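Local coordinates for bifunctional protein PutA (Bdellovibrio bacteriovorus, PDB 5UR2) that probably catalyses both steps of proline breakdown to glutamate, pairing an FAD-dependent proline dehydrogenase with an NAD-dependent glutamate semialdehyde dehydrogenase, at residues Gly37-Trp42 against Arg418-Asn423; Arg55-Leu60 against Ala414-Arg419. All coordinates share one frame; numbering follows the deposited sequence.

Contact 1. Residues Gly37-Trp42 against Arg418-Asn423. With P5F (N-propargylglycine-modified flavin adenine dinucleotide), chain F.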
loop_
_atom_site.group_PDB
_atom_site.type_symbol
_atom_site.label_atom_id
_atom_site.label_comp_id
_atom_site.label_asym_id
_atom_site.label_seq_id
_atom_site.Cartn_x
_atom_site.Cartn_y
_atom_site.Cartn_z
ATOM N N GLY B 37 -25.326 -33.233 25.661
ATOM C CA GLY B 37 -25.906 -31.959 26.061
ATOM C C GLY B 37 -24.886 -30.988 26.624
ATOM O O GLY B 37 -24.968 -29.780 26.379
ATOM N N SER B 38 -23.912 -31.493 27.391
ATOM C CA SER B 38 -22.875 -30.615 27.929
ATOM C C SER B 38 -21.991 -30.060 26.811
ATOM O O SER B 38 -21.602 -28.884 26.839
ATOM C CB SER B 38 -22.048 -31.356 28.973
ATOM O OG SER B 38 -21.231 -30.444 29.689
ATOM N N ILE B 39 -21.660 -30.894 25.821
ATOM C CA ILE B 39 -20.965 -30.409 24.629
ATOM C C ILE B 39 -21.736 -29.254 24.001
ATOM O O ILE B 39 -21.157 -28.231 23.616
ATOM C CB ILE B 39 -20.756 -31.555 23.621
ATOM C CG1 ILE B 39 -19.734 -32.559 24.162
ATOM C CG2 ILE B 39 -20.366 -31.007 22.246
ATOM C CD1 ILE B 39 -18.378 -31.985 24.398
ATOM N N MET B 40 -23.060 -29.413 23.873
ATOM C CA MET B 40 -23.882 -28.395 23.218
ATOM C C MET B 40 -23.940 -27.096 24.018
ATOM O O MET B 40 -23.821 -26.007 23.438
ATOM C CB MET B 40 -25.287 -28.930 22.972
ATOM C CG MET B 40 -25.373 -29.884 21.801
ATOM S SD MET B 40 -27.049 -29.866 21.116
ATOM C CE MET B 40 -27.981 -30.455 22.540
ATOM N N GLU B 41 -24.133 -27.180 25.341
ATOM C CA GLU B 41 -24.168 -25.964 26.153
ATOM C C GLU B 41 -22.874 -25.169 25.995
ATOM O O GLU B 41 -22.902 -23.964 25.709
ATOM C CB GLU B 41 -24.426 -26.303 27.627
ATOM N N TRP B 42 -21.723 -25.838 26.139
ATOM C CA TRP B 42 -20.451 -25.143 25.955
ATOM C C TRP B 42 -20.322 -24.598 24.532
ATOM O O TRP B 42 -19.829 -23.482 24.333
ATOM C CB TRP B 42 -19.286 -26.073 26.293
ATOM N N ARG B 418 -23.825 -33.016 11.724
ATOM C CA ARG B 418 -24.970 -32.259 11.212
ATOM C C ARG B 418 -26.052 -32.099 12.286
ATOM O O ARG B 418 -26.648 -31.020 12.411
ATOM C CB ARG B 418 -25.526 -32.937 9.955
ATOM C CG ARG B 418 -26.450 -32.055 9.094
ATOM C CD ARG B 418 -26.199 -32.237 7.578
ATOM N NE ARG B 418 -27.265 -32.990 6.905
ATOM C CZ ARG B 418 -27.188 -33.491 5.667
ATOM N NH1 ARG B 418 -26.085 -33.332 4.941
ATOM N NH2 ARG B 418 -28.220 -34.165 5.153
ATOM N N ARG B 419 -26.303 -33.152 13.080
ATOM C CA ARG B 419 -27.224 -33.036 14.213
ATOM C C ARG B 419 -26.750 -31.980 15.208
ATOM O O ARG B 419 -27.536 -31.130 15.641
ATOM C CB ARG B 419 -27.386 -34.391 14.913
ATOM C CG ARG B 419 -27.643 -35.550 13.957
ATOM C CD ARG B 419 -29.103 -35.705 13.579
ATOM N NE ARG B 419 -29.746 -34.481 13.112
ATOM C CZ ARG B 419 -29.652 -33.999 11.877
ATOM N NH1 ARG B 419 -28.917 -34.621 10.965
ATOM N NH2 ARG B 419 -30.300 -32.885 11.558
ATOM N N LEU B 420 -25.457 -32.004 15.565
ATOM C CA LEU B 420 -24.918 -30.987 16.465
ATOM C C LEU B 420 -25.097 -29.586 15.894
ATOM O O LEU B 420 -25.445 -28.649 16.623
ATOM C CB LEU B 420 -23.439 -31.254 16.762
ATOM C CG LEU B 420 -23.097 -32.300 17.823
ATOM C CD1 LEU B 420 -21.632 -32.662 17.721
ATOM C CD2 LEU B 420 -23.402 -31.762 19.228
ATOM N N LEU B 421 -24.864 -29.419 14.594
ATOM C CA LEU B 421 -25.025 -28.104 13.983
ATOM C C LEU B 421 -26.470 -27.626 14.068
ATOM O O LEU B 421 -26.733 -26.504 14.511
ATOM C CB LEU B 421 -24.570 -28.144 12.527
ATOM C CG LEU B 421 -23.047 -28.174 12.393
ATOM C CD1 LEU B 421 -22.655 -28.455 10.957
ATOM C CD2 LEU B 421 -22.460 -26.866 12.883
ATOM N N GLU B 422 -27.424 -28.484 13.694
ATOM C CA GLU B 422 -28.829 -28.088 13.734
ATOM C C GLU B 422 -29.289 -27.773 15.160
ATOM O O GLU B 422 -29.960 -26.762 15.404
ATOM C CB GLU B 422 -29.702 -29.190 13.137
ATOM C CG GLU B 422 -31.134 -28.753 12.949
ATOM C CD GLU B 422 -31.248 -27.555 12.016
ATOM O OE1 GLU B 422 -31.681 -26.472 12.489
ATOM O OE2 GLU B 422 -30.853 -27.690 10.827
ATOM N N ASN B 423 -28.932 -28.631 16.116
ATOM C CA ASN B 423 -29.452 -28.484 17.467
ATOM C C ASN B 423 -28.858 -27.280 18.187
ATOM O O ASN B 423 -29.488 -26.747 19.106
ATOM C CB ASN B 423 -29.193 -29.763 18.262
ATOM C CG ASN B 423 -29.986 -30.938 17.743
ATOM O OD1 ASN B 423 -30.978 -30.768 17.039
ATOM N ND2 ASN B 423 -29.545 -32.142 18.078
HETATM P PA P5F F . -37.055 -25.927 12.786
HETATM O O1A P5F F . -38.539 -25.456 12.958
HETATM O O2A P5F F . -36.101 -25.520 13.795
HETATM O O5B P5F F . -36.368 -25.429 11.543
HETATM C C5B P5F F . -34.962 -25.397 11.333
HETATM C C4B P5F F . -34.701 -25.160 9.838
HETATM O O4B P5F F . -34.970 -23.843 9.420
HETATM C C3B P5F F . -33.307 -25.420 9.344
HETATM O O3B P5F F . -33.040 -26.761 9.185
HETATM C C2B P5F F . -33.280 -24.685 8.064
HETATM O O2B P5F F . -33.879 -25.457 7.081
HETATM C C1B P5F F . -34.139 -23.504 8.345
HETATM N N9A P5F F . -33.413 -22.314 8.708
HETATM C C8A P5F F . -32.523 -22.144 9.761
HETATM N N7A P5F F . -32.092 -20.876 9.753
HETATM C C5A P5F F . -32.693 -20.171 8.709
HETATM C C6A P5F F . -32.613 -18.869 8.219
HETATM N N6A P5F F . -31.766 -17.898 8.854
HETATM N N1A P5F F . -33.330 -18.499 7.141
HETATM C C2A P5F F . -34.144 -19.374 6.513
HETATM N N3A P5F F . -34.222 -20.663 6.951
HETATM C C4A P5F F . -33.536 -21.086 8.020
HETATM N N1 P5F F . -33.400 -32.010 4.654
HETATM C C2 P5F F . -33.077 -31.900 3.251
HETATM O O2 P5F F . -32.621 -30.689 2.781
HETATM N N3 P5F F . -33.237 -33.016 2.366
HETATM C C4 P5F F . -33.708 -34.273 2.819
HETATM O O4 P5F F . -33.840 -35.321 1.899
HETATM C C4X P5F F . -34.039 -34.393 4.301
HETATM N N5 P5F F . -34.403 -35.674 4.904
HETATM C C5X P5F F . -35.114 -35.601 6.195
HETATM C C6 P5F F . -35.996 -36.730 6.624
HETATM C C7 P5F F . -36.747 -36.625 7.821
HETATM C C7M P5F F . -37.636 -37.775 8.242
HETATM C C8 P5F F . -36.672 -35.446 8.622
HETATM C C8M P5F F . -37.460 -35.298 9.899
HETATM C C9 P5F F . -35.842 -34.371 8.222
HETATM C C9A P5F F . -35.046 -34.475 6.967
HETATM N N10 P5F F . -34.206 -33.352 6.544
HETATM C C10 P5F F . -33.877 -33.286 5.147
HETATM C "C1'" P5F F . -33.860 -32.222 7.442
HETATM C "C2'" P5F F . -34.959 -31.161 7.498
HETATM O "O2'" P5F F . -35.021 -30.529 6.277
HETATM C "C3'" P5F F . -34.787 -30.113 8.601
HETATM O "O3'" P5F F . -33.619 -29.421 8.367
HETATM C "C4'" P5F F . -34.719 -30.670 10.015
HETATM O "O4'" P5F F . -35.455 -31.844 10.029
HETATM C "C5'" P5F F . -35.117 -29.687 11.133
HETATM O "O5'" P5F F . -36.222 -28.867 10.808
HETATM P P P5F F . -37.432 -28.476 11.815
HETATM O O1P P5F F . -38.845 -28.172 11.187
HETATM O O2P P5F F . -37.326 -29.658 12.850
HETATM O O3P P5F F . -36.727 -27.377 12.812
HETATM C C21 P5F F . -32.045 -36.758 4.571
HETATM C C22 P5F F . -33.307 -36.294 4.700
HETATM C C23 P5F F . -31.368 -36.868 3.194
#
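The helix that follows the eighth strand of the proline dehydrogenase barrel, 409-423, is covered here by helix 35-45 of the N-terminal PutA region, and Met-40 is the side chain that spans the gap to Leu-420 and Asn-423. Its CG lies 3.7 Å from CD2 of Leu-420, and its sulfur SD sits 3.6 Å from CB of Asn-423, so one thioether chain touches two residues a helical turn apart. CG of Met-40 stands anti to its own carbonyl carbon (chi1 -77°), which sends the chain across the interface; the bend at chi3 then turns CE aside after the sulfur. Ile-39 adds a looser apolar touch, CG2 to CD2 of Leu-420 at 4.3 Å. The short axes come no closer than 10.8 Å and cross at -51°, a spacing that leaves long side chains to bridge the helices. Within this closed parallel β8α8 barrel, the sides of helix 409-423 do different work. On another side of the helix, Glu-422 reaches the N-propargylglycine-modified FAD, where its OE2 lies 2.9 Å from O3B of the adenosine ribose of P5F. CG of Glu-422 is anti to the backbone N (chi1 -171°), and a bend at chi2 brings the carboxylate to the ribose. Asn-423 turns its CB to the sulfur while its amide ND2 hydrogen-bonds to the hydroxyl of Tyr-36, just ahead of 37-42. Phe-54 of helix 47-59 packs on Leu-420 as well.

Contact 2. Residues Arg55-Leu60 against Ala414-Arg419; sequences RFVDVL and AYLVRR
Val-57 meets both Leu-416 and Val-417 through a single methyl group. Its CG1, anti to the backbone N at chi1 171°, lies 3.9 Å from CD2 of Leu-416 and 4.0 Å from CG2 of Val-417. The leucine side chain crosses that of Val-57 at about a right angle, whereas the two valines run past each other in opposite directions. CG2 of Val-417 also comes to 4.2 Å from the backbone N of Asp-58 and 4.4 Å from its CB, close enough for van der Waals contact beside the helix backbone. These short side chains suit a pair of nearly antiparallel helices, their short axes 9.1 Å apart at closest and their directions 159° from parallel. One helix, 47-59, comes from the N-terminal PutA region; the other, 409-423, follows strand 400-406, the eighth strand of the proline dehydrogenase barrel. Farther out, Met-113 of helix 103-115 and Phe-117 pack on Leu-416. The carboxylate of Asp-58 is held at both oxygens by arginines: OD2 forms a salt bridge with Arg-910 of the same chain, and OD1 one with Arg-977 of the second subunit. That second arginine also packs on Ala-414 and Val-417, which places this helix pair at the dimer interface. On the barrel side, Arg-419 lays NH1 over one face of the Tyr-415 ring, 3.6 Å above its plane, in a cation-pi contact offset toward the rim.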
loop_
_atom_site.group_PDB
_atom_site.type_symbol
_atom_site.label_atom_id
_atom_site.label_comp_id
_atom_site.label_asym_id
_atom_site.label_seq_id
_atom_site.Cartn_x
_atom_site.Cartn_y
_atom_site.Cartn_z
ATOM N N ARG B 55 -15.012 -29.928 14.883
ATOM C CA ARG B 55 -13.930 -30.414 14.033
ATOM C C ARG B 55 -13.275 -31.647 14.631
ATOM O O ARG B 55 -12.953 -32.603 13.912
ATOM C CB ARG B 55 -12.885 -29.319 13.834
ATOM C CG ARG B 55 -13.350 -28.194 12.928
ATOM C CD ARG B 55 -12.269 -27.149 12.730
ATOM N NE ARG B 55 -12.635 -26.222 11.663
ATOM C CZ ARG B 55 -11.927 -25.150 11.341
ATOM N NH1 ARG B 55 -10.818 -24.877 12.014
ATOM N NH2 ARG B 55 -12.330 -24.350 10.361
ATOM N N PHE B 56 -13.070 -31.643 15.946
ATOM C CA PHE B 56 -12.502 -32.817 16.593
ATOM C C PHE B 56 -13.399 -34.026 16.380
ATOM O O PHE B 56 -12.934 -35.097 15.977
ATOM C CB PHE B 56 -12.322 -32.572 18.087
ATOM C CG PHE B 56 -11.733 -33.743 18.803
ATOM C CD1 PHE B 56 -10.364 -33.934 18.809
ATOM C CD2 PHE B 56 -12.542 -34.690 19.412
ATOM C CE1 PHE B 56 -9.804 -35.020 19.448
ATOM C CE2 PHE B 56 -11.989 -35.784 20.044
ATOM C CZ PHE B 56 -10.619 -35.953 20.064
ATOM N N VAL B 57 -14.701 -33.857 16.608
ATOM C CA VAL B 57 -15.632 -34.959 16.392
ATOM C C VAL B 57 -15.549 -35.433 14.951
ATOM O O VAL B 57 -15.577 -36.639 14.678
ATOM C CB VAL B 57 -17.060 -34.533 16.784
ATOM C CG1 VAL B 57 -18.084 -35.579 16.360
ATOM C CG2 VAL B 57 -17.128 -34.316 18.277
ATOM N N ASP B 58 -15.423 -34.488 14.012
ATOM C CA ASP B 58 -15.353 -34.819 12.589
ATOM C C ASP B 58 -14.179 -35.743 12.277
ATOM O O ASP B 58 -14.330 -36.741 11.560
ATOM C CB ASP B 58 -15.232 -33.530 11.770
ATOM C CG ASP B 58 -15.085 -33.789 10.273
ATOM O OD1 ASP B 58 -15.903 -34.562 9.738
ATOM O OD2 ASP B 58 -14.167 -33.213 9.634
ATOM N N VAL B 59 -12.998 -35.427 12.809
ATOM C CA VAL B 59 -11.793 -36.159 12.411
ATOM C C VAL B 59 -11.617 -37.463 13.188
ATOM O O VAL B 59 -10.945 -38.379 12.693
ATOM C CB VAL B 59 -10.544 -35.266 12.562
ATOM C CG1 VAL B 59 -10.284 -34.942 14.018
ATOM C CG2 VAL B 59 -9.316 -35.907 11.901
ATOM N N LEU B 60 -12.238 -37.588 14.365
ATOM C CA LEU B 60 -11.971 -38.713 15.265
ATOM C C LEU B 60 -12.011 -40.091 14.606
ATOM O O LEU B 60 -11.069 -40.873 14.819
ATOM C CB LEU B 60 -12.936 -38.663 16.458
ATOM C CG LEU B 60 -12.657 -39.743 17.502
ATOM C CD1 LEU B 60 -11.244 -39.611 18.094
ATOM C CD2 LEU B 60 -13.709 -39.719 18.594
ATOM N N ALA B 414 -19.969 -38.044 10.553
ATOM C CA ALA B 414 -20.377 -36.873 9.782
ATOM C C ALA B 414 -21.821 -36.485 10.101
ATOM O O ALA B 414 -22.114 -35.310 10.360
ATOM C CB ALA B 414 -20.197 -37.137 8.287
ATOM N N TYR B 415 -22.737 -37.469 10.087
ATOM C CA TYR B 415 -24.150 -37.218 10.380
ATOM C C TYR B 415 -24.341 -36.634 11.778
ATOM O O TYR B 415 -25.124 -35.694 11.960
ATOM C CB TYR B 415 -24.931 -38.519 10.210
ATOM C CG TYR B 415 -26.426 -38.438 10.443
ATOM C CD1 TYR B 415 -27.293 -38.025 9.443
ATOM C CD2 TYR B 415 -26.968 -38.807 11.659
ATOM C CE1 TYR B 415 -28.666 -37.972 9.666
ATOM C CE2 TYR B 415 -28.330 -38.755 11.888
ATOM C CZ TYR B 415 -29.173 -38.342 10.892
ATOM O OH TYR B 415 -30.524 -38.307 11.152
ATOM N N LEU B 416 -23.640 -37.187 12.779
ATOM C CA LEU B 416 -23.665 -36.639 14.132
ATOM C C LEU B 416 -23.240 -35.168 14.153
ATOM O O LEU B 416 -23.698 -34.397 15.009
ATOM C CB LEU B 416 -22.753 -37.463 15.047
ATOM C CG LEU B 416 -22.458 -36.977 16.489
ATOM C CD1 LEU B 416 -23.683 -37.084 17.409
ATOM C CD2 LEU B 416 -21.241 -37.666 17.136
ATOM N N VAL B 417 -22.340 -34.770 13.249
ATOM C CA VAL B 417 -21.916 -33.375 13.193
ATOM C C VAL B 417 -23.049 -32.504 12.684
ATOM O O VAL B 417 -23.242 -31.378 13.157
ATOM C CB VAL B 417 -20.653 -33.210 12.321
ATOM C CG1 VAL B 417 -20.421 -31.737 12.017
ATOM C CG2 VAL B 417 -19.439 -33.772 13.031
ATOM N N ARG B 418 -23.825 -33.016 11.724
ATOM C CA ARG B 418 -24.970 -32.259 11.212
ATOM C C ARG B 418 -26.052 -32.099 12.286
ATOM O O ARG B 418 -26.648 -31.020 12.411
ATOM C CB ARG B 418 -25.526 -32.937 9.955
ATOM C CG ARG B 418 -26.450 -32.055 9.094
ATOM C CD ARG B 418 -26.199 -32.237 7.578
ATOM N NE ARG B 418 -27.265 -32.990 6.905
ATOM C CZ ARG B 418 -27.188 -33.491 5.667
ATOM N NH1 ARG B 418 -26.085 -33.332 4.941
ATOM N NH2 ARG B 418 -28.220 -34.165 5.153
ATOM N N ARG B 419 -26.303 -33.152 13.080
ATOM C CA ARG B 419 -27.224 -33.036 14.213
ATOM C C ARG B 419 -26.750 -31.980 15.208
ATOM O O ARG B 419 -27.536 -31.130 15.641
ATOM C CB ARG B 419 -27.386 -34.391 14.913
ATOM C CG ARG B 419 -27.643 -35.550 13.957
ATOM C CD ARG B 419 -29.103 -35.705 13.579
ATOM N NE ARG B 419 -29.746 -34.481 13.112
ATOM C CZ ARG B 419 -29.652 -33.999 11.877
ATOM N NH1 ARG B 419 -28.917 -34.621 10.965
ATOM N NH2 ARG B 419 -30.300 -32.885 11.558
#

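Overall arrangement
Both contacts use helix 409-423, and their partners, helices 35-45 and 47-59, follow each other in the chain, so two consecutive helices of the N-terminal region pack on successive turns of one barrel helix. Their centres are 11 Å apart, and the touching residues are mostly buried in contact 1 and all buried in contact 2. Contact 2 is the closer, nearly antiparallel pairing, made by branched aliphatic methyls, with charged bridges at its margin to another domain and to the second subunit. Contact 1 is a more oblique pairing at greater spacing, bridged by a thioether, and its barrel segment also faces the cofactor.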